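Local coordinates for probable TonB-dependent siderophore receptor PiuA (Acinetobacter baumannii, PDB 5FP1), which probably takes up iron by binding ferric siderophores at the outer membrane, ferric enterobactin possibly among them with micromolar affinity, at residues S104-R109 with S295-V300; L224-K229 with Q265-H270; Q624-W629 with A644-K649. One frame throughout, in Å; residues are numbered along the deposited sequence.

Contact 1: S104-R109 with S295-V300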
loop_
_atom_site.group_PDB
_atom_site.type_symbol
_atom_site.label_atom_id
_atom_site.label_comp_id
_atom_site.label_asym_id
_atom_site.label_seq_id
_atom_site.Cartn_x
_atom_site.Cartn_y
_atom_site.Cartn_z
ATOM N N SER A 104 -1.434 -9.755 -1.539
ATOM C CA SER A 104 -2.088 -8.594 -2.148
ATOM C C SER A 104 -3.575 -8.763 -2.385
ATOM O O SER A 104 -4.093 -8.279 -3.378
ATOM C CB SER A 104 -1.410 -8.229 -3.480
ATOM O OG SER A 104 -0.183 -7.580 -3.215
ATOM N N THR A 105 -4.271 -9.390 -1.450
ATOM C CA THR A 105 -5.706 -9.276 -1.391
ATOM C C THR A 105 -6.053 -7.937 -0.785
ATOM O O THR A 105 -5.279 -7.377 0.019
ATOM C CB THR A 105 -6.296 -10.434 -0.545
ATOM O OG1 THR A 105 -5.550 -10.557 0.669
ATOM C CG2 THR A 105 -6.167 -11.758 -1.326
ATOM N N SER A 106 -7.234 -7.434 -1.093
ATOM C CA SER A 106 -7.582 -6.123 -0.566
ATOM C C SER A 106 -7.768 -6.154 0.957
ATOM O O SER A 106 -8.553 -6.948 1.507
ATOM C CB SER A 106 -8.819 -5.577 -1.221
ATOM O OG SER A 106 -9.050 -4.239 -0.801
ATOM N N GLN A 107 -7.051 -5.252 1.603
ATOM C CA GLN A 107 -7.043 -5.128 3.060
ATOM C C GLN A 107 -6.705 -3.694 3.430
ATOM O O GLN A 107 -6.043 -2.971 2.663
ATOM C CB GLN A 107 -5.933 -6.005 3.666
ATOM C CG GLN A 107 -5.956 -7.459 3.276
ATOM C CD GLN A 107 -4.648 -8.185 3.573
ATOM O OE1 GLN A 107 -4.125 -8.971 2.745
ATOM N NE2 GLN A 107 -4.160 -7.994 4.761
ATOM N N ASN A 108 -7.130 -3.288 4.621
ATOM C CA ASN A 108 -6.639 -2.067 5.268
ATOM C C ASN A 108 -5.614 -2.516 6.318
ATOM O O ASN A 108 -5.987 -2.939 7.417
ATOM C CB ASN A 108 -7.807 -1.325 5.917
ATOM C CG ASN A 108 -8.907 -0.974 4.914
ATOM O OD1 ASN A 108 -8.635 -0.565 3.810
ATOM N ND2 ASN A 108 -10.147 -1.111 5.324
ATOM N N ARG A 109 -4.341 -2.533 5.944
ATOM C CA ARG A 109 -3.336 -3.200 6.774
ATOM C C ARG A 109 -3.019 -2.385 8.033
ATOM O O ARG A 109 -2.959 -1.148 7.975
ATOM C CB ARG A 109 -2.075 -3.452 5.968
ATOM C CG ARG A 109 -2.304 -4.465 4.854
ATOM C CD ARG A 109 -1.225 -4.428 3.790
ATOM N NE ARG A 109 -1.481 -5.385 2.711
ATOM C CZ ARG A 109 -2.388 -5.234 1.760
ATOM N NH1 ARG A 109 -3.128 -4.129 1.703
ATOM N NH2 ARG A 109 -2.549 -6.196 0.856
ATOM N N SER A 295 -7.946 -14.619 3.464
ATOM C CA SER A 295 -8.311 -13.209 3.477
ATOM C C SER A 295 -9.759 -13.048 3.030
ATOM O O SER A 295 -10.127 -13.477 1.924
ATOM C CB SER A 295 -7.377 -12.415 2.545
ATOM O OG SER A 295 -7.636 -11.014 2.633
ATOM N N LYS A 296 -10.569 -12.442 3.896
ATOM C CA LYS A 296 -11.974 -12.172 3.608
ATOM C C LYS A 296 -12.275 -10.692 3.649
ATOM O O LYS A 296 -11.708 -9.959 4.444
ATOM C CB LYS A 296 -12.870 -12.905 4.620
ATOM C CG LYS A 296 -12.601 -14.400 4.625
ATOM C CD LYS A 296 -13.435 -15.173 5.647
ATOM C CE LYS A 296 -14.897 -15.155 5.266
ATOM N NZ LYS A 296 -15.607 -16.363 5.779
ATOM N N ASN A 297 -13.186 -10.262 2.783
ATOM C CA ASN A 297 -13.609 -8.887 2.715
ATOM C C ASN A 297 -15.085 -8.894 2.378
ATOM O O ASN A 297 -15.523 -9.600 1.452
ATOM C CB ASN A 297 -12.769 -8.167 1.631
ATOM C CG ASN A 297 -12.849 -6.650 1.682
ATOM O OD1 ASN A 297 -13.290 -6.019 2.669
ATOM N ND2 ASN A 297 -12.359 -6.032 0.593
ATOM N N ASP A 298 -15.859 -8.121 3.116
ATOM C CA ASP A 298 -17.310 -8.110 2.973
ATOM C C ASP A 298 -17.742 -6.678 3.230
ATOM O O ASP A 298 -17.560 -6.175 4.337
ATOM C CB ASP A 298 -17.928 -9.074 4.001
ATOM C CG ASP A 298 -19.424 -9.241 3.849
ATOM O OD1 ASP A 298 -20.026 -8.736 2.892
ATOM O OD2 ASP A 298 -20.021 -9.905 4.711
ATOM N N TYR A 299 -18.224 -5.997 2.199
ATOM C CA TYR A 299 -18.479 -4.587 2.314
ATOM C C TYR A 299 -19.603 -4.040 1.449
ATOM O O TYR A 299 -19.921 -4.568 0.364
ATOM C CB TYR A 299 -17.206 -3.772 2.064
ATOM C CG TYR A 299 -16.693 -3.778 0.647
ATOM C CD1 TYR A 299 -17.299 -3.018 -0.347
ATOM C CD2 TYR A 299 -15.568 -4.513 0.308
ATOM C CE1 TYR A 299 -16.806 -2.999 -1.643
ATOM C CE2 TYR A 299 -15.081 -4.516 -0.994
ATOM C CZ TYR A 299 -15.701 -3.760 -1.967
ATOM O OH TYR A 299 -15.209 -3.803 -3.262
ATOM N N VAL A 300 -20.185 -2.973 1.971
ATOM C CA VAL A 300 -21.125 -2.093 1.272
ATOM C C VAL A 300 -20.763 -0.665 1.652
ATOM O O VAL A 300 -20.718 -0.326 2.844
ATOM C CB VAL A 300 -22.592 -2.342 1.713
ATOM C CG1 VAL A 300 -23.499 -1.238 1.181
ATOM C CG2 VAL A 300 -23.061 -3.697 1.218
HETATM O O HOH W 1 -9.408 -8.078 3.961
HETATM O O HOH W 2 -11.111 -3.439 0.952
HETATM O O HOH W 3 -9.362 -9.540 1.172
#

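Contact 2: L224-K229 with Q265-H270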
loop_
_atom_site.group_PDB
_atom_site.type_symbol
_atom_site.label_atom_id
_atom_site.label_comp_id
_atom_site.label_asym_id
_atom_site.label_seq_id
_atom_site.Cartn_x
_atom_site.Cartn_y
_atom_site.Cartn_z
ATOM N N LEU A 224 -6.084 -10.578 12.119
ATOM C CA LEU A 224 -6.718 -9.288 12.270
ATOM C C LEU A 224 -8.133 -9.334 11.755
ATOM O O LEU A 224 -8.401 -9.852 10.640
ATOM C CB LEU A 224 -5.953 -8.211 11.492
ATOM C CG LEU A 224 -6.485 -6.785 11.663
ATOM C CD1 LEU A 224 -6.145 -6.219 13.017
ATOM C CD2 LEU A 224 -5.938 -5.853 10.583
ATOM N N GLN A 225 -9.050 -8.787 12.546
ATOM C CA GLN A 225 -10.453 -8.776 12.161
ATOM C C GLN A 225 -11.045 -7.420 12.446
ATOM O O GLN A 225 -10.810 -6.839 13.525
ATOM C CB GLN A 225 -11.240 -9.886 12.893
ATOM C CG GLN A 225 -12.649 -10.057 12.327
ATOM C CD GLN A 225 -13.344 -11.359 12.726
ATOM O OE1 GLN A 225 -12.735 -12.326 13.238
ATOM N NE2 GLN A 225 -14.648 -11.397 12.461
ATOM N N THR A 226 -11.778 -6.884 11.464
ATOM C CA THR A 226 -12.328 -5.531 11.561
ATOM C C THR A 226 -13.839 -5.532 11.449
ATOM O O THR A 226 -14.443 -6.453 10.882
ATOM C CB THR A 226 -11.820 -4.599 10.428
ATOM O OG1 THR A 226 -12.497 -4.952 9.210
ATOM C CG2 THR A 226 -10.341 -4.726 10.223
ATOM N N ASP A 227 -14.449 -4.453 11.944
ATOM C CA ASP A 227 -15.903 -4.283 11.919
ATOM C C ASP A 227 -16.150 -2.782 11.846
ATOM O O ASP A 227 -16.147 -2.090 12.875
ATOM C CB ASP A 227 -16.509 -4.884 13.208
ATOM C CG ASP A 227 -18.045 -4.858 13.232
ATOM O OD1 ASP A 227 -18.697 -4.642 12.201
ATOM O OD2 ASP A 227 -18.609 -5.078 14.315
ATOM N N ASP A 228 -16.309 -2.264 10.633
ATOM C CA ASP A 228 -16.275 -0.848 10.402
ATOM C C ASP A 228 -17.590 -0.324 9.825
ATOM O O ASP A 228 -18.355 -1.083 9.208
ATOM C CB ASP A 228 -15.211 -0.491 9.360
ATOM C CG ASP A 228 -13.804 -0.881 9.753
ATOM O OD1 ASP A 228 -13.489 -1.091 10.957
ATOM O OD2 ASP A 228 -12.980 -0.903 8.806
ATOM N N LYS A 229 -17.794 0.977 9.974
ATOM C CA LYS A 229 -18.755 1.710 9.154
ATOM C C LYS A 229 -17.861 2.485 8.152
ATOM O O LYS A 229 -17.147 3.372 8.546
ATOM C CB LYS A 229 -19.607 2.664 9.998
ATOM C CG LYS A 229 -20.572 1.984 10.969
ATOM C CD LYS A 229 -21.517 1.089 10.173
ATOM C CE LYS A 229 -22.657 0.464 10.981
ATOM N NZ LYS A 229 -23.515 -0.318 10.036
ATOM N N GLN A 265 -18.262 -2.692 6.662
ATOM C CA GLN A 265 -17.135 -3.422 6.111
ATOM C C GLN A 265 -16.533 -4.285 7.173
ATOM O O GLN A 265 -16.222 -3.821 8.269
ATOM C CB GLN A 265 -16.073 -2.467 5.540
ATOM C CG GLN A 265 -14.837 -3.163 4.953
ATOM C CD GLN A 265 -14.171 -2.331 3.857
ATOM O OE1 GLN A 265 -14.181 -1.096 3.909
ATOM N NE2 GLN A 265 -13.618 -3.013 2.830
ATOM N N LYS A 266 -16.353 -5.541 6.823
ATOM C CA LYS A 266 -15.748 -6.515 7.704
ATOM C C LYS A 266 -14.629 -7.245 6.970
ATOM O O LYS A 266 -14.839 -7.871 5.927
ATOM C CB LYS A 266 -16.809 -7.529 8.141
ATOM C CG LYS A 266 -17.917 -6.921 8.994
ATOM C CD LYS A 266 -19.158 -7.813 9.026
ATOM C CE LYS A 266 -20.202 -7.234 9.968
ATOM N NZ LYS A 266 -21.369 -8.149 10.128
ATOM N N GLN A 267 -13.420 -7.105 7.488
ATOM C CA GLN A 267 -12.280 -7.796 6.939
ATOM C C GLN A 267 -11.807 -8.809 7.958
ATOM O O GLN A 267 -11.834 -8.563 9.173
ATOM C CB GLN A 267 -11.168 -6.790 6.609
ATOM C CG GLN A 267 -11.612 -5.706 5.634
ATOM C CD GLN A 267 -10.479 -4.868 5.087
ATOM O OE1 GLN A 267 -9.454 -4.670 5.734
ATOM N NE2 GLN A 267 -10.660 -4.368 3.884
ATOM N N GLU A 268 -11.275 -9.905 7.455
ATOM C CA GLU A 268 -10.697 -10.924 8.318
ATOM C C GLU A 268 -9.518 -11.571 7.624
ATOM O O GLU A 268 -9.649 -12.091 6.527
ATOM C CB GLU A 268 -11.742 -11.990 8.667
ATOM C CG GLU A 268 -11.209 -13.025 9.648
ATOM C CD GLU A 268 -12.240 -14.104 9.999
ATOM O OE1 GLU A 268 -13.457 -13.897 9.800
ATOM O OE2 GLU A 268 -11.829 -15.170 10.481
ATOM N N ASN A 269 -8.361 -11.500 8.270
ATOM C CA ASN A 269 -7.128 -11.982 7.702
ATOM C C ASN A 269 -6.382 -12.893 8.665
ATOM O O ASN A 269 -6.219 -12.541 9.830
ATOM C CB ASN A 269 -6.258 -10.820 7.288
ATOM C CG ASN A 269 -6.744 -10.188 5.990
ATOM O OD1 ASN A 269 -6.441 -10.659 4.890
ATOM N ND2 ASN A 269 -7.583 -9.187 6.127
ATOM N N HIS A 270 -5.924 -14.023 8.127
ATOM C CA HIS A 270 -5.105 -14.985 8.859
ATOM C C HIS A 270 -3.894 -15.263 8.019
ATOM O O HIS A 270 -4.021 -15.481 6.801
ATOM C CB HIS A 270 -5.848 -16.314 9.024
ATOM C CG HIS A 270 -7.141 -16.225 9.758
ATOM N ND1 HIS A 270 -7.276 -16.634 11.070
ATOM C CD2 HIS A 270 -8.375 -15.825 9.359
ATOM C CE1 HIS A 270 -8.531 -16.469 11.451
ATOM N NE2 HIS A 270 -9.215 -15.969 10.436
HETATM O O HOH W 4 -8.425 -7.940 8.558
HETATM O O HOH W 5 -13.757 0.493 6.214
#

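Contact 3: Q624-W629 with A644-K649. With C8E ((hydroxyethyloxy)tri(ethyloxy)octane), chain I.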
loop_
_atom_site.group_PDB
_atom_site.type_symbol
_atom_site.label_atom_id
_atom_site.label_comp_id
_atom_site.label_asym_id
_atom_site.label_seq_id
_atom_site.Cartn_x
_atom_site.Cartn_y
_atom_site.Cartn_z
ATOM N N GLN A 624 5.061 17.609 -7.393
ATOM C CA GLN A 624 5.999 17.765 -6.269
ATOM C C GLN A 624 5.348 17.260 -5.008
ATOM O O GLN A 624 4.130 17.396 -4.847
ATOM C CB GLN A 624 6.359 19.238 -6.025
ATOM C CG GLN A 624 7.153 19.883 -7.129
ATOM C CD GLN A 624 7.731 21.207 -6.677
ATOM O OE1 GLN A 624 8.805 21.257 -6.085
ATOM N NE2 GLN A 624 7.001 22.285 -6.931
ATOM N N ALA A 625 6.164 16.725 -4.107
ATOM C CA ALA A 625 5.738 16.389 -2.768
ATOM C C ALA A 625 6.939 16.377 -1.800
ATOM O O ALA A 625 8.081 16.190 -2.224
ATOM C CB ALA A 625 5.030 15.040 -2.776
ATOM N N ALA A 626 6.683 16.564 -0.511
ATOM C CA ALA A 626 7.762 16.570 0.482
ATOM C C ALA A 626 7.238 16.244 1.852
ATOM O O ALA A 626 6.086 16.545 2.164
ATOM C CB ALA A 626 8.472 17.919 0.503
ATOM N N THR A 627 8.066 15.591 2.671
ATOM C CA THR A 627 7.689 15.311 4.031
ATOM C C THR A 627 8.882 15.578 4.937
ATOM O O THR A 627 10.066 15.460 4.541
ATOM C CB THR A 627 7.215 13.866 4.277
ATOM O OG1 THR A 627 8.317 12.969 4.139
ATOM C CG2 THR A 627 6.069 13.433 3.297
ATOM N N LEU A 628 8.548 15.904 6.161
ATOM C CA LEU A 628 9.565 16.188 7.194
ATOM C C LEU A 628 9.031 15.753 8.539
ATOM O O LEU A 628 7.893 16.090 8.907
ATOM C CB LEU A 628 9.906 17.668 7.192
ATOM C CG LEU A 628 10.714 18.181 8.398
ATOM C CD1 LEU A 628 12.116 17.657 8.321
ATOM C CD2 LEU A 628 10.730 19.702 8.404
ATOM N N TRP A 629 9.846 14.979 9.256
ATOM C CA TRP A 629 9.619 14.689 10.659
ATOM C C TRP A 629 10.918 14.962 11.394
ATOM O O TRP A 629 11.962 14.452 11.002
ATOM C CB TRP A 629 9.235 13.240 10.867
ATOM C CG TRP A 629 8.997 12.934 12.291
ATOM C CD1 TRP A 629 9.806 12.240 13.126
ATOM C CD2 TRP A 629 7.876 13.354 13.073
ATOM N NE1 TRP A 629 9.266 12.193 14.386
ATOM C CE2 TRP A 629 8.076 12.870 14.381
ATOM C CE3 TRP A 629 6.723 14.099 12.796
ATOM C CZ2 TRP A 629 7.171 13.109 15.413
ATOM C CZ3 TRP A 629 5.817 14.329 13.825
ATOM C CH2 TRP A 629 6.051 13.837 15.121
ATOM N N ALA A 644 5.720 17.970 8.867
ATOM C CA ALA A 644 4.998 18.634 7.800
ATOM C C ALA A 644 4.938 17.661 6.625
ATOM O O ALA A 644 5.937 17.021 6.310
ATOM C CB ALA A 644 5.701 19.911 7.374
ATOM N N VAL A 645 3.767 17.560 6.006
ATOM C CA VAL A 645 3.528 16.759 4.789
ATOM C C VAL A 645 2.933 17.693 3.733
ATOM O O VAL A 645 1.905 18.333 3.979
ATOM C CB VAL A 645 2.535 15.600 5.095
ATOM C CG1 VAL A 645 2.122 14.856 3.831
ATOM C CG2 VAL A 645 3.176 14.615 6.063
ATOM N N TYR A 646 3.586 17.775 2.576
ATOM C CA TYR A 646 3.157 18.588 1.478
ATOM C C TYR A 646 2.948 17.733 0.229
ATOM O O TYR A 646 3.762 16.886 -0.105
ATOM C CB TYR A 646 4.208 19.653 1.150
ATOM C CG TYR A 646 4.087 20.186 -0.249
ATOM C CD1 TYR A 646 3.065 21.070 -0.603
ATOM C CD2 TYR A 646 4.992 19.808 -1.231
ATOM C CE1 TYR A 646 2.949 21.543 -1.903
ATOM C CE2 TYR A 646 4.894 20.291 -2.512
ATOM C CZ TYR A 646 3.882 21.156 -2.848
ATOM O OH TYR A 646 3.824 21.593 -4.147
ATOM N N SER A 647 1.894 18.029 -0.492
ATOM C CA SER A 647 1.696 17.489 -1.837
ATOM C C SER A 647 1.157 18.556 -2.754
ATOM O O SER A 647 0.312 19.366 -2.355
ATOM C CB SER A 647 0.714 16.326 -1.802
ATOM O OG SER A 647 0.564 15.749 -3.110
ATOM N N ASP A 648 1.619 18.561 -3.991
ATOM C CA ASP A 648 0.964 19.358 -5.020
ATOM C C ASP A 648 -0.395 18.705 -5.346
ATOM O O ASP A 648 -0.740 17.624 -4.824
ATOM C CB ASP A 648 1.841 19.423 -6.236
ATOM C CG ASP A 648 1.516 20.611 -7.158
ATOM O OD1 ASP A 648 0.605 21.426 -6.884
ATOM O OD2 ASP A 648 2.192 20.696 -8.175
ATOM N N LYS A 649 -1.153 19.357 -6.206
ATOM C CA LYS A 649 -2.429 18.820 -6.664
ATOM C C LYS A 649 -2.312 17.471 -7.357
ATOM O O LYS A 649 -1.271 17.125 -7.932
ATOM C CB LYS A 649 -3.134 19.829 -7.558
ATOM C CG LYS A 649 -2.504 20.067 -8.894
ATOM C CD LYS A 649 -3.496 20.858 -9.744
ATOM C CE LYS A 649 -2.853 21.397 -10.999
ATOM N NZ LYS A 649 -3.875 22.035 -11.873
HETATM C C1 C8E I . 11.174 20.910 0.738
HETATM C C2 C8E I . 10.695 22.118 -0.044
HETATM C C3 C8E I . 9.215 22.034 -0.405
HETATM C C4 C8E I . 9.011 22.402 -1.872
HETATM C C5 C8E I . 7.608 22.928 -2.163
HETATM C C6 C8E I . 7.698 24.032 -3.210
HETATM C C7 C8E I . 6.339 24.431 -3.769
HETATM C C8 C8E I . 6.523 25.169 -5.090
HETATM O O9 C8E I . 5.271 25.244 -5.764
HETATM O O HOH W 6 4.371 22.222 -8.518
#

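Contact 1: S104-R109 with S295-V300
The amide of Asn297 approaches Ser106 through its nitrogen, with ND2 4.0 Å from Ser106 CB. Asn297 CG also lies at the edge of the Tyr299 ring, in its plane. Within the loop, one face of the Arg109 guanidinium is covered, off centre, by Gln107 CB. The closest approach between the segments is made by two hydroxyls: Thr105 OG1 and Ser295 OG are 2.9 Å apart. Thr105 OG1 sits between its own backbone N and carbonyl carbon (chi1 47°), and this turns it toward the strand. Ser295 OG is hydrogen-bonded to Asn269 OD1. Three waters bridge the segments. One donates to both Ser106 O and Ser295 OG, each at 2.7 Å. A second donates to Ser106 O and to Lys296 O, so Ser106 O is gripped by two waters. The third joins Ser106 OG to Asn297 ND2, from which it accepts at 2.9 Å. Asn297 OD1 is held by Gln265 NE2; with the water on ND2, this would set the rotation of the amide. This is a hydrated, largely polar interface between a plug loop and the inward-facing side of a barrel strand, as expected for a TonB-dependent receptor.

Contact 2: L224-K229 with Q265-H270
Thr226 OG1 lies between its own backbone N and carbonyl carbon (chi1 75°), which brings it up to Gln267 N. Gln225 and Glu268 both place CG anti to the backbone N and run out side by side, fully extended. Gln267 N donates to Thr226 OG1 at 2.9 Å. In return, Thr226 N donates to Gln267 O at 2.8 Å, in the carbonyl plane. The Gln225 amide and the Glu268 carboxylate stack with their planes 6° apart, and Gln225 OE1 is 3.7 Å from Glu268 CD. Tyr223 OH bonds to that OE1. Glu268 OE2 receives His270 NE2 at 2.7 Å on its anti lone pair, in the plane of the imidazole, which holds the carboxylate. Asp227 and Lys266 run alongside one another, with OD1 of Asp227 3.7 Å from Lys266 CE. Leu224 with Asn269 and Asp228 with Gln265 are antiparallel hydrogen-bonded pairs, the latter a single bridge; between them the Thr226 hydroxyl takes the N-H of Gln267. Gln265 and Gln267 reach the plug, bonding Asn81 and the backbone N of Asn108. In the barrel wall, strand 197-209 continues the pairing beyond residues 224-229, and strand 284-304 does so beyond residues 265-270.

Contact 3: Q624-W629 with A644-K649
Tyr646 swings its ring across to the partner strand, with CG roughly anti to the backbone N (chi1 159°). Ring atom CD2 is 4.3 Å from Ala626 CB. Ala626 N lies at the ring edge, near its plane, and Asp648 N sits above one face, toward the rim. Gln624 CB packs 3.9 Å from Tyr646 OH. Gln624 CG lies beside its backbone N, anti to the carbonyl carbon (chi1 -67°), and the chain then extends. Its OE1 bonds Tyr588 OH, and its NE2 donates a hydrogen bond to a water, which in turn donates to Asp648 OD2 at 2.7 Å. The octyl chain of a bound detergent runs over this surface, with its C5 3.8 Å from Tyr646 CE2 and its C1 4.0 Å from Ala626 CB. On the other side of the sheet, Thr627 and Val645 point the same way, and their CG2 atoms meet at 4.2 Å. Thr627 OG1 bonds Thr66 O in the plug. Ser647 OG donates to Asp648 O in the carbonyl plane, where the strand gives way to loop. Backbone pairing is regular, with Tyr646 N donating to Ala626 O at 2.8 Å. This is an antiparallel beta hairpin of an outer-membrane barrel: the detergent-covered side is consistent with one facing lipid, and the other side meets the plug.

The chain enters contact 1 early, with the plug loop 104-109. It then builds the first barrel strands and opens contact 2 at residues 224-229. Contact 2 closes at 265-270, after 35 intervening residues, and is nested inside the long loop that contact 1 completes at 295-300. The second segments of both lie on consecutive, neighbouring barrel strands, and the two contact centres are about 7 Å apart. Contact 3 follows in series much later and closes a short hairpin. Its centre is about 29 Å from that of contact 1, across the centre of the chain. Contact 1 ties plug to barrel, whereas contacts 2 and 3 join strand to strand within the barrel wall.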